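Local coordinates for protein catalase (Corynebacterium glutamicum, PDB 4B7H) that probably breaks hydrogen peroxide down to water and oxygen at a haem iron, and holds nitric oxide and NADPH in this crystal, at residues R348-A351 against Y352-Q356; D366-V369 against N370-I373. One frame throughout, in Å; residues are numbered along the deposited sequence.

Contact 1 (R348-A351 against Y352-Q356); sequences RIFA and YADQQ. With HEM (protoporphyrin IX containing Fe), chain E.
Arg348 and Tyr352 share the same first torsion, CG anti to the carbonyl carbon and beside the backbone N, and a bend at chi3 (73°) then brings the end of the arginine round to the phenol oxygen. This i to i+4 pair on helix 343-359 is the proximal haem-ligand motif of the catalase fold: Tyr352 OH binds the haem iron at 2.0 Å, and Arg348 reaches the same oxygen through NE at 2.8 Å and NH2 at 2.8 Å. Both nitrogens grip one atom side-on, with the oxygen close to the guanidinium plane, while that plane and the phenol ring stand 68° apart. Two N-H groups thus converge on the iron-bound oxygen and hold the phenol in place. One face of the guanidinium lies on the porphyrin, C3C over its centre, and NH1 and NH2 are fixed further by His212 and the carbonyl of Val140.

On another side of the same helix turns, Phe350 offers a ring face to CB of Asp354, a CH-pi contact of 4.1 Å from that CB to the Phe350 ring centroid. The carboxylate itself turns to a salt bridge with Arg61 of the second subunit, so this flank of the helix meets the tetramer interface.

A water accepts from Ala353 N at 2.9 Å and bridges to Ile349 O, 2.7 Å away, linking successive turns. At the propionate end Gln356 NE2 gives an almost straight bond to haem O1A, 2.9 Å at 174°.

Contact 2 (D366-V369 against N370-I373); sequences DLPV and NRPI
Arg371 NH1 meets the backbone carbonyl of Asp366 directly, with 2.9 Å between NH1 and Asp366 O. The oxygen sits at the guanidinium edge, close to its plane, and the N-H points at it with an angle of 154°. Two features of the arginine explain the reach: the bend at chi3 (-62°) folds the chain back over the preceding turn, and CG and CD pass alongside the same carbonyl, Arg371 CG lying 3.4 Å from Asp366 O. The ring of Pro368 borders the folded end, its CG and CD each 4.0 Å from Arg371 NH1.

Behind this hook the backbone itself turns. Leu367 O receives Asn370 N at 2.8 Å, the i to i+3 bond that closes a type I beta-turn over Leu367-Pro368-Val369-Asn370. Pro368 and Val369, at the two central positions, both have the backbone angles of that type, and a weak bond from Arg371 N to Leu367 O adds a second donor to that oxygen.

Asn370 lays its amide beside Val369, where Val369 CG1 comes within 3.7 Å of Asn370 OD1. The amide's polar ends are held from outside the turn: OD1 by Ala327 N and Arg129, ND2 by the carbonyls of Tyr364 and Gln325, which ties the turn to the 325-327 loop. Farther out, Arg12 donates to the carbonyls of Pro368, Arg371 and Pro372, while Tyr387 of the third subunit packs on Pro368 and makes a weak hydrogen bond with Arg371 NH1.

Overall arrangement
Contact 1 comes first along the chain, within helix 343-359, and contact 2 follows in the long loop between that helix and strand 423-424. Their centres are about 17 Å apart and their nearest atoms about 7 Å, without touching. Both belong to the catalase core; the centre of contact 1 lies about 11 Å from the centre of the chain, that of contact 2 about 18 Å. Tyr364, in the loop joining them, packs on Ala353 of contact 1 and accepts from Asn370 of contact 2; Ala327 likewise meets Gln356 and Asn370. The proximal haem helix and the following turn thus share neighbours, and both contacts touch the third subunit of the tetramer.

Contact 1 (R348-A351 against Y352-Q356)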
loop_
_atom_site.group_PDB
_atom_site.type_symbol
_atom_site.label_atom_id
_atom_site.label_comp_id
_atom_site.label_asym_id
_atom_site.label_seq_id
_atom_site.Cartn_x
_atom_site.Cartn_y
_atom_site.Cartn_z
ATOM N N ARG A 348 -15.753 -14.619 -11.150
ATOM C CA ARG A 348 -15.378 -13.312 -11.682
ATOM C C ARG A 348 -16.094 -12.163 -10.977
ATOM O O ARG A 348 -15.501 -11.109 -10.752
ATOM C CB ARG A 348 -15.661 -13.238 -13.178
ATOM C CG ARG A 348 -14.825 -14.183 -14.010
ATOM C CD ARG A 348 -15.180 -14.044 -15.481
ATOM N NE ARG A 348 -14.662 -12.796 -16.033
ATOM C CZ ARG A 348 -15.235 -12.103 -17.017
ATOM N NH1 ARG A 348 -16.373 -12.519 -17.566
ATOM N NH2 ARG A 348 -14.673 -10.975 -17.446
ATOM N N ILE A 349 -17.361 -12.364 -10.619
ATOM C CA ILE A 349 -18.129 -11.292 -9.987
ATOM C C ILE A 349 -17.464 -10.851 -8.674
ATOM O O ILE A 349 -17.540 -9.681 -8.286
ATOM C CB ILE A 349 -19.606 -11.710 -9.798
ATOM C CG1 ILE A 349 -20.266 -11.993 -11.160
ATOM C CG2 ILE A 349 -20.393 -10.651 -9.044
ATOM C CD1 ILE A 349 -20.281 -10.812 -12.123
ATOM N N PHE A 350 -16.769 -11.775 -8.015
ATOM C CA PHE A 350 -15.955 -11.420 -6.860
ATOM C C PHE A 350 -14.584 -10.829 -7.230
ATOM O O PHE A 350 -14.155 -9.814 -6.676
ATOM C CB PHE A 350 -15.738 -12.629 -5.942
ATOM C CG PHE A 350 -14.619 -12.421 -4.962
ATOM C CD1 PHE A 350 -14.781 -11.553 -3.891
ATOM C CD2 PHE A 350 -13.391 -13.041 -5.139
ATOM C CE1 PHE A 350 -13.748 -11.318 -2.997
ATOM C CE2 PHE A 350 -12.351 -12.811 -4.242
ATOM C CZ PHE A 350 -12.532 -11.951 -3.171
ATOM N N ALA A 351 -13.901 -11.479 -8.164
ATOM C CA ALA A 351 -12.465 -11.304 -8.339
ATOM C C ALA A 351 -11.989 -9.944 -8.830
ATOM O O ALA A 351 -10.912 -9.504 -8.439
ATOM C CB ALA A 351 -11.922 -12.394 -9.236
ATOM N N TYR A 352 -12.756 -9.283 -9.693
ATOM C CA TYR A 352 -12.233 -8.075 -10.341
ATOM C C TYR A 352 -12.140 -6.903 -9.374
ATOM O O TYR A 352 -11.082 -6.276 -9.263
ATOM C CB TYR A 352 -13.043 -7.691 -11.580
ATOM C CG TYR A 352 -12.848 -8.647 -12.738
ATOM C CD1 TYR A 352 -13.213 -9.991 -12.630
ATOM C CD2 TYR A 352 -12.312 -8.214 -13.939
ATOM C CE1 TYR A 352 -13.031 -10.866 -13.680
ATOM C CE2 TYR A 352 -12.146 -9.087 -15.007
ATOM C CZ TYR A 352 -12.500 -10.413 -14.863
ATOM O OH TYR A 352 -12.346 -11.286 -15.912
ATOM N N ALA A 353 -13.238 -6.617 -8.672
ATOM C CA ALA A 353 -13.240 -5.553 -7.678
ATOM C C ALA A 353 -12.215 -5.849 -6.594
ATOM O O ALA A 353 -11.564 -4.943 -6.086
ATOM C CB ALA A 353 -14.621 -5.380 -7.073
ATOM N N ASP A 354 -12.067 -7.122 -6.238
ATOM C CA ASP A 354 -11.076 -7.498 -5.246
ATOM C C ASP A 354 -9.676 -7.087 -5.714
ATOM O O ASP A 354 -8.916 -6.464 -4.965
ATOM C CB ASP A 354 -11.128 -9.000 -4.961
ATOM C CG ASP A 354 -10.100 -9.423 -3.943
ATOM O OD1 ASP A 354 -10.182 -8.939 -2.793
ATOM O OD2 ASP A 354 -9.200 -10.219 -4.283
ATOM N N GLN A 355 -9.319 -7.433 -6.946
ATOM C CA GLN A 355 -7.997 -7.049 -7.436
ATOM C C GLN A 355 -7.864 -5.527 -7.545
ATOM O O GLN A 355 -6.820 -4.956 -7.212
ATOM C CB GLN A 355 -7.648 -7.702 -8.777
ATOM C CG GLN A 355 -6.220 -7.305 -9.185
ATOM C CD GLN A 355 -5.622 -8.095 -10.332
ATOM O OE1 GLN A 355 -4.750 -7.581 -11.049
ATOM N NE2 GLN A 355 -6.051 -9.345 -10.505
ATOM N N GLN A 356 -8.929 -4.867 -7.988
ATOM C CA GLN A 356 -8.881 -3.426 -8.201
ATOM C C GLN A 356 -8.693 -2.643 -6.905
ATOM O O GLN A 356 -7.984 -1.631 -6.888
ATOM C CB GLN A 356 -10.121 -2.982 -8.981
ATOM C CG GLN A 356 -10.040 -3.437 -10.435
ATOM C CD GLN A 356 -11.384 -3.696 -11.079
ATOM O OE1 GLN A 356 -12.442 -3.475 -10.479
ATOM N NE2 GLN A 356 -11.348 -4.171 -12.328
HETATM C CHA HEM E . -8.773 -9.364 -16.322
HETATM C CHB HEM E . -10.222 -12.637 -13.050
HETATM C CHC HEM E . -11.997 -15.344 -16.649
HETATM C CHD HEM E . -11.883 -11.439 -19.463
HETATM C C1A HEM E . -8.993 -10.014 -15.132
HETATM C C2A HEM E . -8.623 -9.527 -13.817
HETATM C C3A HEM E . -9.045 -10.433 -12.922
HETATM C C4A HEM E . -9.678 -11.516 -13.633
HETATM C CMA HEM E . -8.916 -10.395 -11.395
HETATM C CAA HEM E . -7.896 -8.192 -13.539
HETATM C CBA HEM E . -8.924 -7.077 -13.409
HETATM C CGA HEM E . -8.320 -5.777 -12.949
HETATM O O1A HEM E . -8.783 -4.722 -13.450
HETATM O O2A HEM E . -7.396 -5.767 -12.095
HETATM C C1B HEM E . -10.809 -13.679 -13.731
HETATM C C2B HEM E . -11.298 -14.908 -13.149
HETATM C C3B HEM E . -11.768 -15.668 -14.160
HETATM C C4B HEM E . -11.608 -14.922 -15.389
HETATM C CMB HEM E . -11.234 -15.233 -11.642
HETATM C CAB HEM E . -12.426 -17.061 -14.132
HETATM C CBB HEM E . -13.094 -17.512 -13.071
HETATM C C1C HEM E . -12.287 -14.472 -17.682
HETATM C C2C HEM E . -13.233 -14.667 -18.772
HETATM C C3C HEM E . -13.185 -13.568 -19.545
HETATM C C4C HEM E . -12.232 -12.655 -18.951
HETATM C CMC HEM E . -14.095 -15.937 -18.978
HETATM C CAC HEM E . -14.007 -13.198 -20.804
HETATM C CBC HEM E . -15.247 -13.666 -21.024
HETATM C C1D HEM E . -10.983 -10.573 -18.906
HETATM C C2D HEM E . -10.576 -9.362 -19.543
HETATM C C3D HEM E . -9.616 -8.709 -18.586
HETATM C C4D HEM E . -9.536 -9.578 -17.445
HETATM C CMD HEM E . -11.010 -8.845 -20.913
HETATM C CAD HEM E . -8.926 -7.372 -18.813
HETATM C CBD HEM E . -9.934 -6.258 -18.538
HETATM C CGD HEM E . -9.225 -4.980 -18.875
HETATM O O1D HEM E . -8.974 -4.154 -17.962
HETATM O O2D HEM E . -8.884 -4.792 -20.070
HETATM N NA HEM E . -9.645 -11.230 -14.989
HETATM N NB HEM E . -11.007 -13.714 -15.094
HETATM N NC HEM E . -11.698 -13.225 -17.820
HETATM N ND HEM E . -10.348 -10.682 -17.672
HETATM FE FE HEM E . -10.634 -12.233 -16.422
HETATM O O HOH W 1 -15.618 -8.039 -9.361
#

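Contact 2 (D366-V369 against N370-I373)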
loop_
_atom_site.group_PDB
_atom_site.type_symbol
_atom_site.label_atom_id
_atom_site.label_comp_id
_atom_site.label_asym_id
_atom_site.label_seq_id
_atom_site.Cartn_x
_atom_site.Cartn_y
_atom_site.Cartn_z
ATOM N N ASP A 366 -13.759 6.248 -7.534
ATOM C CA ASP A 366 -13.891 7.697 -7.591
ATOM C C ASP A 366 -13.021 8.338 -8.678
ATOM O O ASP A 366 -13.153 9.533 -8.967
ATOM C CB ASP A 366 -13.567 8.302 -6.224
ATOM C CG ASP A 366 -14.582 7.904 -5.149
ATOM O OD1 ASP A 366 -15.766 7.688 -5.487
ATOM O OD2 ASP A 366 -14.194 7.808 -3.967
ATOM N N LEU A 367 -12.108 7.570 -9.264
ATOM C CA LEU A 367 -11.279 8.129 -10.329
ATOM C C LEU A 367 -12.152 8.499 -11.519
ATOM O O LEU A 367 -13.147 7.824 -11.795
ATOM C CB LEU A 367 -10.217 7.134 -10.780
ATOM C CG LEU A 367 -9.165 6.767 -9.736
ATOM C CD1 LEU A 367 -8.272 5.689 -10.300
ATOM C CD2 LEU A 367 -8.346 7.986 -9.331
ATOM N N PRO A 368 -11.791 9.573 -12.229
ATOM C CA PRO A 368 -12.608 10.061 -13.346
ATOM C C PRO A 368 -13.152 8.974 -14.297
ATOM O O PRO A 368 -14.351 8.984 -14.596
ATOM C CB PRO A 368 -11.652 11.015 -14.058
ATOM C CG PRO A 368 -10.890 11.638 -12.901
ATOM C CD PRO A 368 -10.666 10.484 -11.934
ATOM N N VAL A 369 -12.314 8.049 -14.755
ATOM C CA VAL A 369 -12.771 7.073 -15.744
ATOM C C VAL A 369 -13.712 6.016 -15.132
ATOM O O VAL A 369 -14.461 5.340 -15.851
ATOM C CB VAL A 369 -11.566 6.418 -16.468
ATOM C CG1 VAL A 369 -10.867 5.422 -15.573
ATOM C CG2 VAL A 369 -12.000 5.748 -17.743
ATOM N N ASN A 370 -13.688 5.880 -13.807
ATOM C CA ASN A 370 -14.493 4.859 -13.138
ATOM C C ASN A 370 -15.815 5.354 -12.558
ATOM O O ASN A 370 -16.674 4.544 -12.198
ATOM C CB ASN A 370 -13.663 4.148 -12.075
ATOM C CG ASN A 370 -12.527 3.357 -12.682
ATOM O OD1 ASN A 370 -12.700 2.732 -13.734
ATOM N ND2 ASN A 370 -11.352 3.393 -12.047
ATOM N N ARG A 371 -15.986 6.671 -12.472
ATOM C CA ARG A 371 -17.243 7.232 -11.971
ATOM C C ARG A 371 -18.347 7.122 -13.006
ATOM O O ARG A 371 -18.121 7.387 -14.188
ATOM C CB ARG A 371 -17.084 8.714 -11.642
ATOM C CG ARG A 371 -16.085 9.017 -10.575
ATOM C CD ARG A 371 -16.398 10.355 -9.938
ATOM N NE ARG A 371 -16.325 11.496 -10.851
ATOM C CZ ARG A 371 -15.220 12.201 -11.078
ATOM N NH1 ARG A 371 -14.079 11.866 -10.489
ATOM N NH2 ARG A 371 -15.251 13.237 -11.910
ATOM N N PRO A 372 -19.569 6.772 -12.566
ATOM C CA PRO A 372 -20.684 6.763 -13.514
ATOM C C PRO A 372 -21.139 8.183 -13.867
ATOM O O PRO A 372 -20.604 9.165 -13.337
ATOM C CB PRO A 372 -21.772 6.001 -12.756
ATOM C CG PRO A 372 -21.475 6.247 -11.315
ATOM C CD PRO A 372 -19.970 6.307 -11.224
ATOM N N ILE A 373 -22.104 8.303 -14.774
ATOM C CA ILE A 373 -22.583 9.634 -15.117
ATOM C C ILE A 373 -23.598 10.149 -14.097
ATOM O O ILE A 373 -23.748 11.355 -13.933
ATOM C CB ILE A 373 -23.110 9.736 -16.555
ATOM C CG1 ILE A 373 -24.282 8.781 -16.777
ATOM C CG2 ILE A 373 -21.976 9.486 -17.532
ATOM C CD1 ILE A 373 -25.005 9.010 -18.096
#